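Long-range contacts in prolyl oligopeptidase (Galerina marginata, PDB 5N4B), which cleaves peptide bonds after proline residues and macrocyclises peptide precursors in the biosynthesis of the amanitin toxins: residues R77-Y82 / F508-L513; A67-L72 / A712-G717; M476-H481 / G520-V525. The protein carries 1 engineered substitution. All blocks are in the same frame, centred on the assembly; numbering follows the deposited sequence. Where two conformers were deposited one is given.

Contact 1: residues R77-Y82 / F508-L513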
# COMPACT_ATOMS: atom_id res chain seq x y z
N ARG A 77 -4.28 -3.73 22.17
CA ARG A 77 -3.38 -2.65 22.56
C ARG A 77 -2.09 -3.21 23.13
O ARG A 77 -1.00 -2.77 22.77
CB ARG A 77 -4.07 -1.77 23.59
CG ARG A 77 -3.37 -0.45 23.87
CD ARG A 77 -4.04 0.37 24.98
NE ARG A 77 -5.49 0.63 24.74
CZ ARG A 77 -6.48 0.05 25.36
NH1 ARG A 77 -6.28 -0.86 26.31
NH2 ARG A 77 -7.72 0.40 25.06
N ALA A 78 -2.19 -4.23 23.99
CA ALA A 78 -0.98 -4.83 24.55
C ALA A 78 -0.13 -5.46 23.46
O ALA A 78 1.10 -5.36 23.48
CB ALA A 78 -1.35 -5.84 25.63
N SER A 79 -0.77 -6.11 22.49
CA SER A 79 -0.02 -6.77 21.43
C SER A 79 0.75 -5.78 20.56
O SER A 79 1.75 -6.16 19.97
CB SER A 79 -0.95 -7.64 20.57
OG SER A 79 -1.62 -6.92 19.58
N ARG A 80 0.31 -4.54 20.47
CA ARG A 80 0.98 -3.49 19.70
C ARG A 80 2.03 -2.75 20.52
O ARG A 80 2.82 -2.01 19.96
CB ARG A 80 -0.06 -2.49 19.18
CG ARG A 80 -0.99 -3.05 18.13
CD ARG A 80 -0.54 -2.85 16.75
NE ARG A 80 -0.34 -1.43 16.42
CZ ARG A 80 -0.81 -0.83 15.34
NH1 ARG A 80 -0.57 0.45 15.17
NH2 ARG A 80 -1.48 -1.52 14.41
N ASN A 81 2.06 -2.96 21.83
CA ASN A 81 2.88 -2.11 22.71
C ASN A 81 4.28 -2.70 22.86
O ASN A 81 4.67 -3.24 23.90
CB ASN A 81 2.18 -1.98 24.05
CG ASN A 81 2.78 -0.89 24.90
OD1 ASN A 81 3.52 -0.05 24.41
ND2 ASN A 81 2.43 -0.87 26.17
N TYR A 82 5.05 -2.53 21.77
CA TYR A 82 6.46 -2.93 21.77
C TYR A 82 7.22 -1.95 20.88
O TYR A 82 6.66 -1.42 19.91
CB TYR A 82 6.70 -4.38 21.28
CG TYR A 82 6.19 -4.68 19.90
CD1 TYR A 82 4.91 -5.17 19.70
CD2 TYR A 82 7.00 -4.49 18.78
CE1 TYR A 82 4.43 -5.46 18.45
CE2 TYR A 82 6.49 -4.79 17.50
CZ TYR A 82 5.24 -5.28 17.35
OH TYR A 82 4.82 -5.58 16.07
N PHE A 508 3.70 -9.21 9.19
CA PHE A 508 3.53 -9.43 10.63
C PHE A 508 2.43 -8.53 11.18
O PHE A 508 2.50 -7.30 11.03
CB PHE A 508 4.81 -9.16 11.41
CG PHE A 508 4.71 -9.56 12.83
CD1 PHE A 508 4.81 -10.89 13.19
CD2 PHE A 508 4.55 -8.60 13.83
CE1 PHE A 508 4.69 -11.26 14.53
CE2 PHE A 508 4.42 -8.99 15.14
CZ PHE A 508 4.50 -10.28 15.48
N SER A 509 1.44 -9.12 11.83
CA SER A 509 0.39 -8.38 12.51
C SER A 509 0.18 -8.94 13.90
O SER A 509 -0.35 -10.06 14.04
CB SER A 509 -0.91 -8.51 11.74
OG SER A 509 -1.98 -7.94 12.55
N PRO A 510 0.59 -8.24 14.97
CA PRO A 510 0.36 -8.78 16.31
C PRO A 510 -1.11 -8.86 16.64
O PRO A 510 -1.48 -9.74 17.41
CB PRO A 510 1.11 -7.79 17.23
CG PRO A 510 1.14 -6.51 16.40
CD PRO A 510 1.34 -6.98 14.97
N ILE A 511 -1.95 -8.00 16.08
CA ILE A 511 -3.37 -8.11 16.35
C ILE A 511 -3.93 -9.40 15.76
O ILE A 511 -4.72 -10.10 16.41
CB ILE A 511 -4.09 -6.85 15.85
CG1 ILE A 511 -3.74 -5.67 16.79
CG2 ILE A 511 -5.60 -7.10 15.69
CD1 ILE A 511 -4.46 -4.37 16.53
N ILE A 512 -3.61 -9.70 14.50
CA ILE A 512 -4.10 -10.94 13.92
C ILE A 512 -3.63 -12.13 14.74
O ILE A 512 -4.43 -13.02 15.07
CB ILE A 512 -3.74 -11.06 12.43
CG1 ILE A 512 -4.52 -9.99 11.67
CG2 ILE A 512 -4.08 -12.45 11.92
CD1 ILE A 512 -4.14 -9.79 10.20
N LEU A 513 -2.34 -12.19 15.08
CA LEU A 513 -1.88 -13.34 15.87
C LEU A 513 -2.60 -13.44 17.20
O LEU A 513 -2.91 -14.52 17.67
CB LEU A 513 -0.35 -13.30 16.08
CG LEU A 513 0.47 -13.37 14.78
CD1 LEU A 513 1.94 -13.39 15.13
CD2 LEU A 513 0.11 -14.56 13.89
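Pro-510, in the first turn of helix 510-519, packs against Ser-79, Arg-80 and Tyr-82, in the last turn of helix 68-80 and the loop that follows it. Around its ring, CB comes first: it rests on the backbone carbonyl of Ser-79, with Ser-79 O 3.3 Å from Pro-510 CB. The next ring atom, CG, still touches that oxygen and meets two side chains as well. Arg-80 crosses it obliquely, its CD 4.0 Å from Pro-510 CG, while Tyr-82 arrives at about a right angle and offers the edge of its ring, CE1 lying 4.0 Å from Pro-510 CG. CD closes the circuit beside the phenol oxygen, Tyr-82 OH being 3.9 Å from Pro-510 CD. The same hydroxyl reaches the edge of a second ring, with Tyr-82 OH 3.6 Å from Phe-508 CE2. Tyr-82 gets there because its CG sits between the backbone N and the carbonyl carbon (chi1 58°), an orientation that carries the ring toward 508-513. Arg-80, folded at chi2 and chi3, lays its aliphatic part over Ile-511 too, CG to Ile-511 CG1 being 4.0 Å, and packs on the backbone of the bound peptide. Ser-79 OG approaches Ile-511 CG1 to 3.7 Å, but its hydrogen bond goes back to Phe-76 O in its own helix. In 508-513, Ser-509 N-caps helix 510-519, its OG accepting from Ile-512 N in a nearly straight bond of 3.1 Å. No hydrogen bond spans the two segments. The polar groups of Ser-79 and Ser-509 serve their own helices, and a helix end from the N-terminal part of the chain is joined to the hydrolase domain by apolar and C-H contacts, with Pro-510 in the middle and Ile-511 and Phe-508 adding their own.

Contact 2: residues A67-L72 / A712-G717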
# COMPACT_ATOMS: atom_id res chain seq x y z
N ALA A 67 -19.83 -7.31 24.86
CA ALA A 67 -18.83 -6.96 25.88
C ALA A 67 -17.45 -7.50 25.55
O ALA A 67 -16.45 -7.02 26.10
CB ALA A 67 -19.28 -7.47 27.25
N ASP A 68 -17.34 -8.43 24.62
CA ASP A 68 -16.04 -8.95 24.28
C ASP A 68 -15.19 -7.96 23.50
O ASP A 68 -13.97 -8.11 23.47
CB ASP A 68 -16.15 -10.24 23.49
CG ASP A 68 -16.73 -11.38 24.31
OD1 ASP A 68 -16.95 -11.24 25.55
OD2 ASP A 68 -16.99 -12.42 23.70
N ILE A 69 -15.79 -6.95 22.87
CA ILE A 69 -15.00 -5.97 22.12
C ILE A 69 -14.00 -5.26 23.03
O ILE A 69 -12.84 -5.07 22.66
CB ILE A 69 -15.91 -5.00 21.34
CG1 ILE A 69 -16.57 -5.76 20.19
CG2 ILE A 69 -15.11 -3.85 20.76
CD1 ILE A 69 -17.67 -5.02 19.53
N GLN A 70 -14.44 -4.82 24.21
CA GLN A 70 -13.50 -4.16 25.13
C GLN A 70 -12.39 -5.09 25.58
O GLN A 70 -11.25 -4.63 25.82
CB GLN A 70 -14.24 -3.61 26.35
CG GLN A 70 -14.75 -2.22 26.15
CD GLN A 70 -13.63 -1.21 26.29
OE1 GLN A 70 -12.85 -1.01 25.37
NE2 GLN A 70 -13.51 -0.64 27.47
N LYS A 71 -12.69 -6.38 25.75
CA LYS A 71 -11.66 -7.35 26.09
C LYS A 71 -10.63 -7.46 24.97
O LYS A 71 -9.42 -7.52 25.21
CB LYS A 71 -12.28 -8.73 26.42
CG LYS A 71 -13.32 -8.68 27.56
CD LYS A 71 -13.84 -10.08 27.92
CE LYS A 71 -14.69 -10.07 29.21
NZ LYS A 71 -15.82 -9.09 29.18
N LEU A 72 -11.10 -7.45 23.73
CA LEU A 72 -10.19 -7.51 22.60
C LEU A 72 -9.38 -6.23 22.48
O LEU A 72 -8.20 -6.27 22.16
CB LEU A 72 -10.95 -7.77 21.30
CG LEU A 72 -11.54 -9.13 21.15
CD1 LEU A 72 -12.20 -9.18 19.75
CD2 LEU A 72 -10.57 -10.28 21.30
N ALA A 712 -9.85 -1.85 15.33
CA ALA A 712 -9.51 -3.26 15.18
C ALA A 712 -10.37 -4.11 16.12
O ALA A 712 -10.86 -5.18 15.73
CB ALA A 712 -8.02 -3.47 15.45
N ALA A 713 -10.55 -3.67 17.36
CA ALA A 713 -11.37 -4.43 18.27
C ALA A 713 -12.82 -4.53 17.79
O ALA A 713 -13.45 -5.59 17.91
CB ALA A 713 -11.30 -3.81 19.66
N ASP A 714 -13.36 -3.45 17.24
CA ASP A 714 -14.72 -3.49 16.69
C ASP A 714 -14.81 -4.49 15.54
O ASP A 714 -15.75 -5.29 15.48
CB ASP A 714 -15.11 -2.12 16.14
CG ASP A 714 -15.53 -1.11 17.19
OD1 ASP A 714 -15.70 -1.47 18.34
OD2 ASP A 714 -15.70 0.09 16.81
N LYS A 715 -13.85 -4.45 14.63
CA LYS A 715 -13.88 -5.31 13.44
C LYS A 715 -13.77 -6.78 13.82
O LYS A 715 -14.60 -7.61 13.42
CB LYS A 715 -12.72 -4.94 12.49
CG LYS A 715 -12.43 -5.95 11.46
CD LYS A 715 -11.48 -5.38 10.41
CE LYS A 715 -10.09 -5.43 10.83
NZ LYS A 715 -9.21 -5.50 9.57
N TRP A 716 -12.73 -7.11 14.59
CA TRP A 716 -12.49 -8.51 14.91
C TRP A 716 -13.51 -9.01 15.92
O TRP A 716 -13.90 -10.19 15.89
CB TRP A 716 -11.04 -8.73 15.39
CG TRP A 716 -10.02 -8.37 14.37
CD1 TRP A 716 -9.00 -7.46 14.51
CD2 TRP A 716 -9.91 -8.87 13.03
NE1 TRP A 716 -8.27 -7.38 13.35
CE2 TRP A 716 -8.82 -8.22 12.42
CE3 TRP A 716 -10.64 -9.81 12.30
CZ2 TRP A 716 -8.43 -8.49 11.10
CZ3 TRP A 716 -10.26 -10.07 10.99
CH2 TRP A 716 -9.16 -9.42 10.41
N GLY A 717 -13.98 -8.14 16.80
CA GLY A 717 -15.06 -8.53 17.71
C GLY A 717 -16.37 -8.78 16.98
O GLY A 717 -17.11 -9.73 17.31
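Ile-69 and Leu-72 face a helix surface made of Ala-713 and Gly-717, so branched side chains on one helix lie against nearly bare backbone on the other. The short segments run closer to antiparallel than parallel, at 126°, and their axes approach to 8.4 Å. Ile-69 divides its two branches between neighbours. CG1 lies beside the backbone N (chi1 -71°), which leaves CG2 opposite that N and puts this methyl 3.4 Å from Asp-714 OD1, the two side chains crossing at a slant. The carboxylate of Asp-714 is turned with OD1 against a hydrocarbon, while OD2 is held by salt bridges to Lys-710 and Lys-691. Ile-69 CG1 passes over the glycine, 4.0 Å from Gly-717 CA. Leu-72 comes to the same glycine with one methyl, CD1, 3.6 Å from Gly-717 CA. Ala-713 points its methyl at helix 68-80, CB lying 3.6 Å from Ile-69 O and also touching Ile-69 CG2. Helix 46-64 adds Leu-63 against both Ile-69 and Asp-714, and helix 510-519 adds Tyr-519 against Leu-72. Beyond the contact, Lys-715 reaches the central sheet of the hydrolase domain at Glu-602 and Asn-575, which places helix 705-722 between that sheet and helix 68-80.

Contact 3: residues M476-H481 / G520-V525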
# COMPACT_ATOMS: atom_id res chain seq x y z
N MET A 476 -2.07 -20.63 -1.18
CA MET A 476 -2.70 -19.90 -0.09
C MET A 476 -1.87 -20.10 1.17
O MET A 476 -1.60 -21.24 1.57
CB MET A 476 -4.11 -20.42 0.16
CG MET A 476 -4.81 -19.78 1.35
SD MET A 476 -6.62 -19.94 1.34
CE MET A 476 -6.86 -21.69 1.06
N PHE A 477 -1.56 -19.01 1.86
CA PHE A 477 -0.94 -19.11 3.18
C PHE A 477 -1.99 -19.36 4.24
O PHE A 477 -3.08 -18.78 4.19
CB PHE A 477 -0.23 -17.81 3.53
CG PHE A 477 0.93 -17.47 2.65
CD1 PHE A 477 2.06 -18.27 2.62
CD2 PHE A 477 0.90 -16.34 1.87
CE1 PHE A 477 3.15 -17.91 1.82
CE2 PHE A 477 2.03 -15.97 1.08
CZ PHE A 477 3.12 -16.76 1.07
N ILE A 478 -1.68 -20.27 5.17
CA ILE A 478 -2.53 -20.55 6.32
C ILE A 478 -1.69 -20.34 7.56
O ILE A 478 -0.63 -20.97 7.71
CB ILE A 478 -3.13 -21.97 6.28
CG1 ILE A 478 -4.05 -22.07 5.04
CG2 ILE A 478 -3.92 -22.22 7.52
CD1 ILE A 478 -4.80 -23.44 4.88
N VAL A 479 -2.15 -19.47 8.46
CA VAL A 479 -1.46 -19.16 9.70
C VAL A 479 -2.31 -19.64 10.87
O VAL A 479 -3.53 -19.41 10.89
CB VAL A 479 -1.17 -17.65 9.84
CG1 VAL A 479 -0.32 -17.39 11.07
CG2 VAL A 479 -0.49 -17.13 8.58
N ARG A 480 -1.65 -20.25 11.87
CA ARG A 480 -2.37 -20.72 13.06
C ARG A 480 -1.47 -20.62 14.29
O ARG A 480 -0.24 -20.65 14.19
CB ARG A 480 -2.85 -22.16 12.89
CG ARG A 480 -1.73 -23.18 12.72
CD ARG A 480 -2.17 -24.60 12.90
NE ARG A 480 -1.17 -25.50 12.39
CZ ARG A 480 -1.37 -26.81 12.31
NH1 ARG A 480 -2.49 -27.34 12.78
NH2 ARG A 480 -0.44 -27.58 11.79
N HIS A 481 -2.11 -20.46 15.42
CA HIS A 481 -1.44 -20.82 16.67
C HIS A 481 -1.26 -22.34 16.65
O HIS A 481 -2.16 -23.06 16.24
CB HIS A 481 -2.28 -20.40 17.86
CG HIS A 481 -1.61 -20.61 19.17
ND1 HIS A 481 -1.75 -21.80 19.87
CD2 HIS A 481 -0.82 -19.82 19.92
CE1 HIS A 481 -1.04 -21.73 20.98
NE2 HIS A 481 -0.46 -20.54 21.04
N GLY A 520 -8.43 -19.59 18.71
CA GLY A 520 -8.12 -20.84 18.02
C GLY A 520 -8.53 -20.76 16.56
O GLY A 520 -8.98 -21.77 15.98
N ALA A 521 -8.41 -19.59 15.95
CA ALA A 521 -8.84 -19.36 14.58
C ALA A 521 -7.62 -19.43 13.68
O ALA A 521 -6.49 -19.47 14.14
CB ALA A 521 -9.50 -17.98 14.46
N ILE A 522 -7.85 -19.47 12.37
CA ILE A 522 -6.76 -19.47 11.39
C ILE A 522 -6.90 -18.23 10.51
O ILE A 522 -7.98 -17.63 10.40
CB ILE A 522 -6.74 -20.76 10.57
CG1 ILE A 522 -7.91 -20.83 9.59
CG2 ILE A 522 -6.68 -22.00 11.46
CD1 ILE A 522 -7.91 -22.04 8.69
N PHE A 523 -5.76 -17.80 9.92
CA PHE A 523 -5.71 -16.68 8.98
C PHE A 523 -5.27 -17.23 7.63
O PHE A 523 -4.28 -17.93 7.53
CB PHE A 523 -4.70 -15.66 9.47
CG PHE A 523 -4.60 -14.39 8.70
CD1 PHE A 523 -5.71 -13.58 8.56
CD2 PHE A 523 -3.39 -13.98 8.21
CE1 PHE A 523 -5.62 -12.37 7.88
CE2 PHE A 523 -3.31 -12.78 7.50
CZ PHE A 523 -4.42 -12.00 7.34
N ALA A 524 -6.02 -16.91 6.59
CA ALA A 524 -5.82 -17.47 5.27
C ALA A 524 -5.61 -16.34 4.27
O ALA A 524 -6.40 -15.40 4.22
CB ALA A 524 -7.02 -18.30 4.85
N VAL A 525 -4.59 -16.47 3.43
CA VAL A 525 -4.22 -15.43 2.45
C VAL A 525 -4.02 -16.07 1.09
O VAL A 525 -2.90 -16.50 0.77
CB VAL A 525 -2.96 -14.67 2.88
CG1 VAL A 525 -2.69 -13.51 1.95
CG2 VAL A 525 -3.09 -14.15 4.32
O HOH W 1 -4.95 -20.48 15.99
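Val-479 and Phe-523 adopt matching torsions, Val-479 CG1 and Phe-523 CG each lying trans to its own backbone N (chi1 -174° and -175°). Their CB atoms stand 4.1 Å apart, and Val-479 CG2 lies at the edge of the Phe-523 ring, near its plane. Ile-522 is turned differently: its CG1 sits between backbone N and carbonyl carbon (chi1 70°), which carries CD1 alongside Ile-478, 4.2 Å from Ile-478 CG2. On this same face Met-476 SD touches Ala-524 CB at 3.9 Å. The strands are antiparallel, and two hydrogen-bonded pairs join them. In the Val-479/Phe-523 pair, both donors lie in the carbonyl planes, with Val-479 N 2.8 Å from Phe-523 O. The Phe-477/Val-525 pair is less regular, since Phe-477 N sits well above the plane of the Val-525 carbonyl, 3.0 Å from Val-525 O. Past the last paired residues a water takes over, accepting from His-481 N and donating to Ala-521 O at 2.6 Å. Helix 548-563 covers Met-476 and Ile-478, and helix 510-519 covers Val-479 and Phe-523, as expected for an alpha/beta-hydrolase sheet sandwiched by helices. Four backbone bonds satisfy the amides and carbonyls of the two hydrogen-bonded pairs. The paired side chains are mostly apolar, Arg-480 carrying its charged end away to Glu-460 and the Thr-484 carbonyl, and Val-525 packs on an aromatic side chain of the bound peptide.

All three contacts are buried and lie away from the catalytic residues. Contacts 1 and 2 use opposite ends of helix 68-80, one against helix 510-519 and the other against helix 705-722; they meet where Ile-511 packs on Ala-712 and Trp-716. Contact 3 belongs to the sheet that helix 510-519 covers: this helix runs on into strand 522-526, and Ile-512 CD1 lies 3.6 Å from Phe-523 CZ. Chemistry follows position. The two helix contacts have no hydrogen bond across them and rely on side chains packed against one another and against backbone, whereas the strand pair is held by four backbone bonds and a water. Contacts 2 and 3 do not touch, their nearest atoms being about 5 Å apart.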